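Local coordinates for protein malic enzyme (Entamoeba histolytica, PDB 3NV9) that probably catalyses the oxidative decarboxylation of malate to pyruvate with NAD or NADP as acceptor, and forms a dimer, at residues A295-S300 against K320-C325; S200-G205 against N355-S360. All blocks are in the same frame, centred on the assembly; numbering follows the deposited sequence.

Interaction 1. Residues A295-S300 against K320-C325; sequences ADVLIS and KPIVFC
In the Rossmann-type NAD-binding domain of this malic enzyme, strands 297-300 and 322-325 are parallel neighbours, the two strands of a beta-alpha-beta unit whose connection carries the short helix 311-315. Their axes run 4.8 Å apart, and Val-297 pairs with Ile-322 through to Ser-300 with Cys-325. Four backbone hydrogen bonds tie them in the parallel manner: Ile-322 N to Asp-296 O, Leu-298 N to Ile-322 O, Phe-324 N to Leu-298 O at 2.8 Å, and Ser-300 N to Phe-324 O, the last almost straight at 176°. Strand 222-225 pairs with the other edge of 297-300, which makes 297-300 an inner strand.

On one face, Val-297 and Ile-322 lie side by side and point the same way, with Val-297 CG2, anti to the carbonyl carbon (CG1 chi1 175°), brought to 4.2 Å from Ile-322 CD1. Next to them, Ile-299 CG1 meets the Phe-324 ring obliquely, 4.3 Å from CD2. Helix 193-213 packs over this face through Thr-202, Leu-206 and Ala-209. Leu-298, Val-323, Ser-300 and Cys-325 take the other face, where Ser-300 OG is bonded to Glu-332 and to the carbonyl of Ile-225. The CB of Asp-296 points away from 320-325, and its carboxylate makes a salt bridge with Lys-215 through OD2 and accepts from Arg-221 N through OD1. A water donates to Asp-296 O and, at 2.6 Å, to Lys-320 O.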
loop_
_atom_site.group_PDB
_atom_site.type_symbol
_atom_site.label_atom_id
_atom_site.label_comp_id
_atom_site.label_asym_id
_atom_site.label_seq_id
_atom_site.Cartn_x
_atom_site.Cartn_y
_atom_site.Cartn_z
ATOM N N ALA A 295 -26.277 -21.886 32.331
ATOM C CA ALA A 295 -26.025 -20.755 31.436
ATOM C C ALA A 295 -26.693 -20.946 30.080
ATOM O O ALA A 295 -26.967 -22.094 29.628
ATOM C CB ALA A 295 -24.507 -20.418 31.285
ATOM N N ASP A 296 -26.946 -19.811 29.433
ATOM C CA ASP A 296 -27.576 -19.797 28.121
ATOM C C ASP A 296 -26.570 -19.685 26.978
ATOM O O ASP A 296 -26.711 -20.326 25.937
ATOM C CB ASP A 296 -28.627 -18.654 28.077
ATOM C CG ASP A 296 -29.730 -18.844 29.160
ATOM O OD1 ASP A 296 -29.708 -18.183 30.221
ATOM O OD2 ASP A 296 -30.588 -19.694 28.952
ATOM N N VAL A 297 -25.587 -18.835 27.198
ATOM C CA VAL A 297 -24.633 -18.396 26.215
ATOM C C VAL A 297 -23.236 -18.536 26.854
ATOM O O VAL A 297 -23.029 -18.205 28.034
ATOM C CB VAL A 297 -24.931 -16.909 25.788
ATOM C CG1 VAL A 297 -23.876 -16.333 24.836
ATOM C CG2 VAL A 297 -26.344 -16.787 25.173
ATOM N N LEU A 298 -22.297 -19.052 26.061
ATOM C CA LEU A 298 -20.911 -19.231 26.449
ATOM C C LEU A 298 -20.151 -18.738 25.255
ATOM O O LEU A 298 -20.368 -19.240 24.111
ATOM C CB LEU A 298 -20.603 -20.720 26.676
ATOM C CG LEU A 298 -19.151 -21.180 26.944
ATOM C CD1 LEU A 298 -18.482 -20.216 27.878
ATOM C CD2 LEU A 298 -19.092 -22.636 27.528
ATOM N N ILE A 299 -19.284 -17.761 25.505
ATOM C CA ILE A 299 -18.547 -17.105 24.433
ATOM C C ILE A 299 -17.051 -17.065 24.787
ATOM O O ILE A 299 -16.676 -16.460 25.827
ATOM C CB ILE A 299 -19.087 -15.655 24.170
ATOM C CG1 ILE A 299 -20.539 -15.662 23.682
ATOM C CG2 ILE A 299 -18.245 -14.941 23.178
ATOM C CD1 ILE A 299 -21.069 -14.228 23.308
ATOM N N SER A 300 -16.232 -17.714 23.959
ATOM C CA SER A 300 -14.769 -17.665 24.078
ATOM C C SER A 300 -14.042 -17.226 22.796
ATOM O O SER A 300 -14.385 -17.679 21.695
ATOM C CB SER A 300 -14.214 -19.035 24.492
ATOM O OG SER A 300 -12.805 -18.948 24.725
ATOM N N LYS A 320 -30.964 -25.645 25.214
ATOM C CA LYS A 320 -30.454 -25.197 23.903
ATOM C C LYS A 320 -29.217 -24.261 24.002
ATOM O O LYS A 320 -29.246 -23.049 23.654
ATOM C CB LYS A 320 -31.598 -24.650 23.018
ATOM C CG LYS A 320 -32.632 -25.723 22.557
ATOM C CD LYS A 320 -33.709 -25.092 21.636
ATOM C CE LYS A 320 -34.655 -26.111 21.029
ATOM N NZ LYS A 320 -35.562 -26.848 21.977
ATOM N N PRO A 321 -28.113 -24.811 24.512
ATOM C CA PRO A 321 -26.954 -23.951 24.656
ATOM C C PRO A 321 -26.426 -23.311 23.329
ATOM O O PRO A 321 -26.323 -23.970 22.277
ATOM C CB PRO A 321 -25.898 -24.884 25.234
ATOM C CG PRO A 321 -26.669 -26.037 25.816
ATOM C CD PRO A 321 -27.864 -26.179 24.975
ATOM N N ILE A 322 -26.111 -22.027 23.417
ATOM C CA ILE A 322 -25.417 -21.312 22.400
ATOM C C ILE A 322 -23.946 -21.224 22.832
ATOM O O ILE A 322 -23.666 -20.638 23.861
ATOM C CB ILE A 322 -25.980 -19.917 22.294
ATOM C CG1 ILE A 322 -27.375 -19.986 21.677
ATOM C CG2 ILE A 322 -25.080 -19.015 21.474
ATOM C CD1 ILE A 322 -28.153 -18.698 21.914
ATOM N N VAL A 323 -23.036 -21.784 22.031
ATOM C CA VAL A 323 -21.607 -21.770 22.348
ATOM C C VAL A 323 -20.786 -21.150 21.217
ATOM O O VAL A 323 -20.778 -21.692 20.136
ATOM C CB VAL A 323 -21.103 -23.198 22.566
ATOM C CG1 VAL A 323 -19.622 -23.225 22.852
ATOM C CG2 VAL A 323 -21.963 -23.943 23.702
ATOM N N PHE A 324 -20.101 -20.018 21.464
ATOM C CA PHE A 324 -19.157 -19.485 20.471
ATOM C C PHE A 324 -17.716 -19.766 20.886
ATOM O O PHE A 324 -17.266 -19.312 21.913
ATOM C CB PHE A 324 -19.383 -17.989 20.226
ATOM C CG PHE A 324 -20.749 -17.646 19.644
ATOM C CD1 PHE A 324 -21.632 -18.646 19.182
ATOM C CD2 PHE A 324 -21.129 -16.303 19.499
ATOM C CE1 PHE A 324 -22.873 -18.281 18.626
ATOM C CE2 PHE A 324 -22.364 -15.936 18.947
ATOM C CZ PHE A 324 -23.249 -16.926 18.531
ATOM N N CYS A 325 -17.002 -20.530 20.065
ATOM C CA CYS A 325 -15.592 -20.863 20.306
ATOM C C CYS A 325 -14.773 -20.342 19.125
ATOM O O CYS A 325 -14.563 -21.060 18.145
ATOM C CB CYS A 325 -15.441 -22.371 20.362
ATOM S SG CYS A 325 -16.098 -23.084 21.835
HETATM O O HOH W 1 -29.506 -20.697 24.725
#

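Interaction 2. Residues S200-G205 against N355-S360; sequences SVTLAG and NQVNNS
Val-201, on helix 193-213, aims its side chain at the loop 355-360 and lays both methyls over one face of the peptide that joins Asn-358 to Asn-359. Its CG1 reaches Asn-358 O at 3.4 Å, and CG2 sits 3.5 Å from Asn-358 C. With chi1 at -63°, CG2 lies between the backbone N and carbonyl carbon of Val-201 itself, and both methyls face the loop together. Val-357 answers from the loop: CG1, anti to its backbone N (chi1 166°), touches Val-201 CG2 at 4.3 Å and comes within 4.0 Å of Thr-202 CA. The side chains of Thr-202 and Val-357 cross at about a right angle, and Thr-202 OG1 bonds back to Thr-198 O one helical turn earlier.

The CB of Asn-358 points away from segment 200-205. Its OD1 accepts the N-H of Ser-360 at 3.2 Å, in the carbonyl plane on a lone pair, an Asx turn where the chain enters the 3-10 segment. The same OD1 bonds Tyr-65 OH of the second subunit, and ND2 bonds Gly-349 O. Segment 200-205 therefore packs its methyls on the loop's backbone and on Val-357; hydrogen bonds made elsewhere, Asn-359 ND2 to Thr-198 OG1 and Asn-358 to the second subunit, help hold the loop.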
loop_
_atom_site.group_PDB
_atom_site.type_symbol
_atom_site.label_atom_id
_atom_site.label_comp_id
_atom_site.label_asym_id
_atom_site.label_seq_id
_atom_site.Cartn_x
_atom_site.Cartn_y
_atom_site.Cartn_z
ATOM N N SER A 200 -18.828 -6.625 16.674
ATOM C CA SER A 200 -19.954 -6.490 15.699
ATOM C C SER A 200 -20.572 -7.832 15.220
ATOM O O SER A 200 -21.775 -8.043 15.319
ATOM C CB SER A 200 -19.535 -5.641 14.504
ATOM O OG SER A 200 -20.638 -5.353 13.702
ATOM N N VAL A 201 -19.758 -8.737 14.696
ATOM C CA VAL A 201 -20.308 -9.998 14.149
ATOM C C VAL A 201 -20.704 -10.937 15.271
ATOM O O VAL A 201 -21.591 -11.791 15.092
ATOM C CB VAL A 201 -19.296 -10.725 13.238
ATOM C CG1 VAL A 201 -18.998 -9.844 12.030
ATOM C CG2 VAL A 201 -17.961 -10.996 13.992
ATOM N N THR A 202 -20.040 -10.808 16.428
ATOM C CA THR A 202 -20.435 -11.671 17.555
ATOM C C THR A 202 -21.874 -11.380 18.012
ATOM O O THR A 202 -22.672 -12.294 18.171
ATOM C CB THR A 202 -19.490 -11.629 18.773
ATOM O OG1 THR A 202 -18.139 -11.774 18.352
ATOM C CG2 THR A 202 -19.830 -12.779 19.686
ATOM N N LEU A 203 -22.165 -10.102 18.240
ATOM C CA LEU A 203 -23.525 -9.627 18.462
ATOM C C LEU A 203 -24.473 -10.106 17.336
ATOM O O LEU A 203 -25.546 -10.641 17.620
ATOM C CB LEU A 203 -23.562 -8.080 18.586
ATOM C CG LEU A 203 -24.985 -7.556 18.850
ATOM C CD1 LEU A 203 -25.722 -8.284 20.000
ATOM C CD2 LEU A 203 -24.988 -6.094 19.091
ATOM N N ALA A 204 -24.084 -9.948 16.067
ATOM C CA ALA A 204 -24.984 -10.409 14.969
ATOM C C ALA A 204 -25.371 -11.873 15.098
ATOM O O ALA A 204 -26.582 -12.235 15.021
ATOM C CB ALA A 204 -24.379 -10.136 13.579
ATOM N N GLY A 205 -24.377 -12.739 15.291
ATOM C CA GLY A 205 -24.685 -14.172 15.490
ATOM C C GLY A 205 -25.575 -14.455 16.702
ATOM O O GLY A 205 -26.551 -15.188 16.632
ATOM N N ASN A 355 -21.458 -21.619 10.734
ATOM C CA ASN A 355 -21.665 -20.463 11.600
ATOM C C ASN A 355 -20.351 -19.742 11.835
ATOM O O ASN A 355 -19.835 -19.701 12.944
ATOM C CB ASN A 355 -22.351 -20.868 12.929
ATOM C CG ASN A 355 -23.730 -21.574 12.722
ATOM O OD1 ASN A 355 -24.570 -21.137 11.913
ATOM N ND2 ASN A 355 -23.972 -22.628 13.501
ATOM N N GLN A 356 -19.779 -19.198 10.764
ATOM C CA GLN A 356 -18.485 -18.514 10.888
ATOM C C GLN A 356 -18.725 -17.148 11.449
ATOM O O GLN A 356 -19.200 -16.235 10.742
ATOM C CB GLN A 356 -17.705 -18.410 9.572
ATOM C CG GLN A 356 -16.390 -17.588 9.767
ATOM C CD GLN A 356 -15.431 -17.634 8.583
ATOM O OE1 GLN A 356 -14.205 -17.537 8.754
ATOM N NE2 GLN A 356 -15.969 -17.806 7.392
ATOM N N VAL A 357 -18.369 -17.014 12.715
ATOM C CA VAL A 357 -18.517 -15.781 13.416
ATOM C C VAL A 357 -17.121 -15.199 13.444
ATOM O O VAL A 357 -16.283 -15.586 14.311
ATOM C CB VAL A 357 -19.063 -16.076 14.797
ATOM C CG1 VAL A 357 -18.929 -14.859 15.741
ATOM C CG2 VAL A 357 -20.513 -16.521 14.669
ATOM N N ASN A 358 -16.850 -14.316 12.471
ATOM C CA ASN A 358 -15.510 -13.772 12.206
ATOM C C ASN A 358 -15.707 -12.335 11.681
ATOM O O ASN A 358 -16.661 -12.098 10.882
ATOM C CB ASN A 358 -14.792 -14.625 11.132
ATOM C CG ASN A 358 -13.303 -14.289 10.985
ATOM O OD1 ASN A 358 -12.901 -13.200 10.467
ATOM N ND2 ASN A 358 -12.449 -15.232 11.457
ATOM N N ASN A 359 -14.843 -11.401 12.092
ATOM C CA ASN A 359 -14.956 -10.028 11.625
ATOM C C ASN A 359 -14.995 -9.777 10.076
ATOM O O ASN A 359 -15.430 -8.720 9.661
ATOM C CB ASN A 359 -13.945 -9.101 12.312
ATOM C CG ASN A 359 -12.478 -9.566 12.177
ATOM O OD1 ASN A 359 -12.045 -9.954 11.112
ATOM N ND2 ASN A 359 -11.695 -9.462 13.287
ATOM N N SER A 360 -14.506 -10.732 9.269
ATOM C CA SER A 360 -14.491 -10.623 7.831
ATOM C C SER A 360 -15.895 -10.407 7.286
ATOM O O SER A 360 -16.092 -9.951 6.179
ATOM C CB SER A 360 -13.916 -11.909 7.209
ATOM O OG SER A 360 -14.699 -13.058 7.549
#

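Helix 193-213 connects the two contacts: its residues 200-205 are one half of interaction 2, and they also pack on the side chains of Ile-299 and Phe-324 of interaction 1. The centres lie about 14 Å apart, yet they touch directly. Phe-324 CE2 packs 3.7 Å from Thr-202 O, Phe-324 CZ reaches Gly-205 C, and Ile-299 CD1 lies 4.1 Å from Thr-202 CG2. The sodium ion, held by Thr-348, Arg-350 and Pro-354, is about 6 Å from the side chain of Val-357 and about 9 Å from that of Cys-325. A glycerol, probably from the crystallisation liquor, lies about 3 Å from the Asn-359 side chain.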